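Local coordinates for carbonic anhydrase (Glaciozyma antarctica, PDB 5ZTP), which probably catalyses the reversible hydration of carbon dioxide to bicarbonate and a proton, as a carbonic anhydrase of a cold-adapted yeast, at residues A[82-87]-A[152-157]. Sequence-based numbering, arbitrary orientation.
Sequences TREVIV and VISGYR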
ATOM      1  N   THR A  82     -16.207   2.579   4.740  1.00 19.80           N
ATOM      2  CA  THR A  82     -15.815   2.233   3.385  1.00 20.03           C
ATOM      3  C   THR A  82     -16.598   0.938   3.250  1.00 20.75           C
ATOM      4  O   THR A  82     -16.481   0.040   4.065  1.00 20.31           O
ATOM      5  CB  THR A  82     -14.299   1.940   3.094  1.00 19.54           C
ATOM      6  OG1 THR A  82     -13.907   0.617   3.520  1.00 19.28           O
ATOM      7  CG2 THR A  82     -13.409   2.974   3.665  1.00 19.04           C
ATOM      8  N   ARG A  83     -17.433   0.854   2.247  1.00 22.28           N
ATOM      9  CA  ARG A  83     -18.209  -0.348   2.062  1.00 23.60           C
ATOM     10  C   ARG A  83     -17.973  -0.857   0.661  1.00 22.77           C
ATOM     11  O   ARG A  83     -18.772  -1.654   0.122  1.00 22.20           O
ATOM     12  CB  ARG A  83     -19.689  -0.123   2.386  1.00 25.57           C
ATOM     13  CG  ARG A  83     -20.206   1.274   2.145  1.00 27.14           C
ATOM     14  CD  ARG A  83     -19.908   1.864   0.750  1.00 28.90           C
ATOM     15  NE  ARG A  83     -20.296   1.333  -0.570  1.00 29.70           N
ATOM     16  CZ  ARG A  83     -21.384   0.662  -0.900  1.00 29.58           C
ATOM     17  NH1 ARG A  83     -21.531   0.359  -2.183  1.00 29.42           N
ATOM     18  NH2 ARG A  83     -22.279   0.267   0.005  1.00 30.09           N
ATOM     19  N   GLU A  84     -16.832  -0.431   0.098  1.00 21.26           N
ATOM     20  CA  GLU A  84     -16.349  -0.994  -1.145  1.00 19.84           C
ATOM     21  C   GLU A  84     -14.884  -1.336  -1.099  1.00 18.33           C
ATOM     22  O   GLU A  84     -14.058  -0.558  -0.620  1.00 18.18           O
ATOM     23  CB  GLU A  84     -16.625  -0.052  -2.308  1.00 20.85           C
ATOM     24  CG  GLU A  84     -16.052  -0.555  -3.624  1.00 21.28           C
ATOM     25  CD  GLU A  84     -16.714   0.034  -4.837  1.00 21.45           C
ATOM     26  OE1 GLU A  84     -17.391   1.082  -4.714  1.00 20.98           O
ATOM     27  OE2 GLU A  84     -16.538  -0.583  -5.909  1.00 22.94           O
ATOM     28  N   VAL A  85     -14.582  -2.518  -1.629  1.00 17.19           N
ATOM     29  CA  VAL A  85     -13.211  -2.947  -1.897  1.00 16.21           C
ATOM     30  C   VAL A  85     -13.037  -3.296  -3.354  1.00 15.59           C
ATOM     31  O   VAL A  85     -13.724  -4.168  -3.877  1.00 14.89           O
ATOM     32  CB  VAL A  85     -12.839  -4.199  -1.070  1.00 15.94           C
ATOM     33  CG1 VAL A  85     -11.394  -4.640  -1.345  1.00 15.56           C
ATOM     34  CG2 VAL A  85     -13.072  -3.921   0.414  1.00 15.92           C
ATOM     35  N   ILE A  86     -12.092  -2.632  -3.998  1.00 15.69           N
ATOM     36  CA  ILE A  86     -11.596  -3.069  -5.303  1.00 16.05           C
ATOM     37  C   ILE A  86     -10.187  -3.693  -5.190  1.00 16.03           C
ATOM     38  O   ILE A  86      -9.244  -3.001  -4.764  1.00 15.96           O
ATOM     39  CB  ILE A  86     -11.503  -1.881  -6.251  1.00 16.42           C
ATOM     40  CG1 ILE A  86     -12.822  -1.095  -6.253  1.00 16.64           C
ATOM     41  CG2 ILE A  86     -11.111  -2.351  -7.643  1.00 16.78           C
ATOM     42  CD1 ILE A  86     -12.833   0.113  -7.181  1.00 16.30           C
ATOM     43  N   VAL A  87     -10.048  -4.986  -5.551  1.00 15.95           N
ATOM     44  CA  VAL A  87      -8.725  -5.698  -5.581  1.00 15.64           C
ATOM     45  C   VAL A  87      -8.072  -5.550  -6.946  1.00 15.38           C
ATOM     46  O   VAL A  87      -8.709  -5.739  -7.968  1.00 15.39           O
ATOM     47  CB  VAL A  87      -8.815  -7.226  -5.239  1.00 15.20           C
ATOM     48  CG1 VAL A  87      -7.492  -7.925  -5.475  1.00 15.16           C
ATOM     49  CG2 VAL A  87      -9.175  -7.460  -3.793  1.00 15.14           C
ATOM     50  N   VAL A 152     -19.380  -4.304  -0.993  1.00 19.30           N
ATOM     51  CA  VAL A 152     -19.238  -4.715  -2.414  1.00 18.88           C
ATOM     52  C   VAL A 152     -17.776  -4.941  -2.638  1.00 17.51           C
ATOM     53  O   VAL A 152     -16.946  -4.127  -2.223  1.00 17.21           O
ATOM     54  CB  VAL A 152     -19.761  -3.725  -3.518  1.00 18.96           C
ATOM     55  CG1 VAL A 152     -21.031  -3.011  -3.079  1.00 19.50           C
ATOM     56  CG2 VAL A 152     -18.691  -2.740  -3.974  1.00 18.93           C
ATOM     57  N   ILE A 153     -17.471  -6.051  -3.287  1.00 16.91           N
ATOM     58  CA  ILE A 153     -16.088  -6.456  -3.488  1.00 17.21           C
ATOM     59  C   ILE A 153     -15.923  -6.912  -4.938  1.00 17.00           C
ATOM     60  O   ILE A 153     -16.719  -7.712  -5.436  1.00 16.73           O
ATOM     61  CB  ILE A 153     -15.646  -7.577  -2.477  1.00 16.81           C
ATOM     62  CG1 ILE A 153     -15.914  -7.160  -1.022  1.00 16.62           C
ATOM     63  CG2 ILE A 153     -14.160  -7.871  -2.611  1.00 16.67           C
ATOM     64  CD1 ILE A 153     -16.102  -8.321  -0.080  1.00 16.84           C
ATOM     65  N   SER A 154     -14.877  -6.406  -5.584  1.00 16.93           N
ATOM     66  CA  SER A 154     -14.567  -6.739  -6.958  1.00 17.20           C
ATOM     67  C   SER A 154     -13.066  -6.833  -7.127  1.00 16.91           C
ATOM     68  O   SER A 154     -12.306  -6.289  -6.348  1.00 16.49           O
ATOM     69  CB  SER A 154     -15.160  -5.708  -7.936  1.00 18.07           C
ATOM     70  OG  SER A 154     -15.050  -4.351  -7.479  1.00 19.83           O
ATOM     71  N   GLY A 155     -12.653  -7.552  -8.159  1.00 17.49           N
ATOM     72  CA  GLY A 155     -11.249  -7.826  -8.415  1.00 17.28           C
ATOM     73  C   GLY A 155     -10.918  -7.684  -9.891  1.00 17.66           C
ATOM     74  O   GLY A 155     -11.649  -8.197 -10.776  1.00 17.13           O
ATOM     75  N   TYR A 156      -9.806  -6.995 -10.141  1.00 17.45           N
ATOM     76  CA  TYR A 156      -9.395  -6.619 -11.471  1.00 17.80           C
ATOM     77  C   TYR A 156      -7.949  -6.983 -11.689  1.00 18.10           C
ATOM     78  O   TYR A 156      -7.127  -6.853 -10.776  1.00 18.63           O
ATOM     79  CB  TYR A 156      -9.547  -5.111 -11.660  1.00 18.55           C
ATOM     80  CG  TYR A 156     -10.985  -4.682 -11.715  1.00 19.28           C
ATOM     81  CD1 TYR A 156     -11.734  -4.584 -10.552  1.00 19.95           C
ATOM     82  CD2 TYR A 156     -11.615  -4.401 -12.931  1.00 19.41           C
ATOM     83  CE1 TYR A 156     -13.080  -4.229 -10.590  1.00 20.36           C
ATOM     84  CE2 TYR A 156     -12.945  -4.018 -12.974  1.00 19.80           C
ATOM     85  CZ  TYR A 156     -13.687  -3.941 -11.801  1.00 20.13           C
ATOM     86  OH  TYR A 156     -15.030  -3.603 -11.813  1.00 19.94           O
ATOM     87  N   ARG A 157      -7.667  -7.461 -12.903  1.00 18.16           N
ATOM     88  CA  ARG A 157      -6.325  -7.637 -13.420  1.00 17.62           C
ATOM     89  C   ARG A 157      -5.926  -6.350 -14.083  1.00 16.87           C
ATOM     90  O   ARG A 157      -6.420  -6.030 -15.164  1.00 16.99           O
ATOM     91  CB  ARG A 157      -6.289  -8.750 -14.476  1.00 18.48           C
ATOM     92  CG  ARG A 157      -4.953  -8.855 -15.232  1.00 19.36           C
ATOM     93  CD  ARG A 157      -4.935 -10.064 -16.147  1.00 19.68           C
ATOM     94  NE  ARG A 157      -5.856  -9.843 -17.250  1.00 20.11           N
ATOM     95  CZ  ARG A 157      -6.642 -10.762 -17.800  1.00 20.65           C
ATOM     96  NH1 ARG A 157      -6.652 -12.021 -17.370  1.00 20.69           N
ATOM     97  NH2 ARG A 157      -7.443 -10.406 -18.795  1.00 21.14           N
TER
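V85 and V87 bond through both backbone N and O to 152-157, which makes 84-87 and 152-157 neighbouring parallel strands inside the mixed sheet of this carbonic anhydrase; its order, 56-61, 33-38, 84-90, 152-158, with 165-167 antiparallel at the edge, fits the beta-class fold. V85 N donates to V152 O (2.9 Å) and V85 O accepts from S154 N; V87 then takes S154 O through its N and gives its own O to Y156 N at 2.7 Å. A fifth bond, V152 N to R83 O, starts the series just before strand 84-87 and is the most bent at the carbonyl, 151°. V152 O, S154 O, V85 O and V87 O each also take a CA-H...O contact, from E84, I86, I153 and G155 respectively.

Side chains alternate. V85, V87 and I153 lie on the face packed by helix 130-143, V85 CB meeting I153 CG2 at 4.2 Å. On the other face, E84 runs extended past V152, its aliphatic part against V152 CG2, while its carboxylate is held by backbone N-H groups of Y3 and A4 of the second subunit. With chi1 near -50°, I86 sets its CG2 anti to the backbone N and beside the Y156 ring, reaching Y156 CD1 at 3.7 Å.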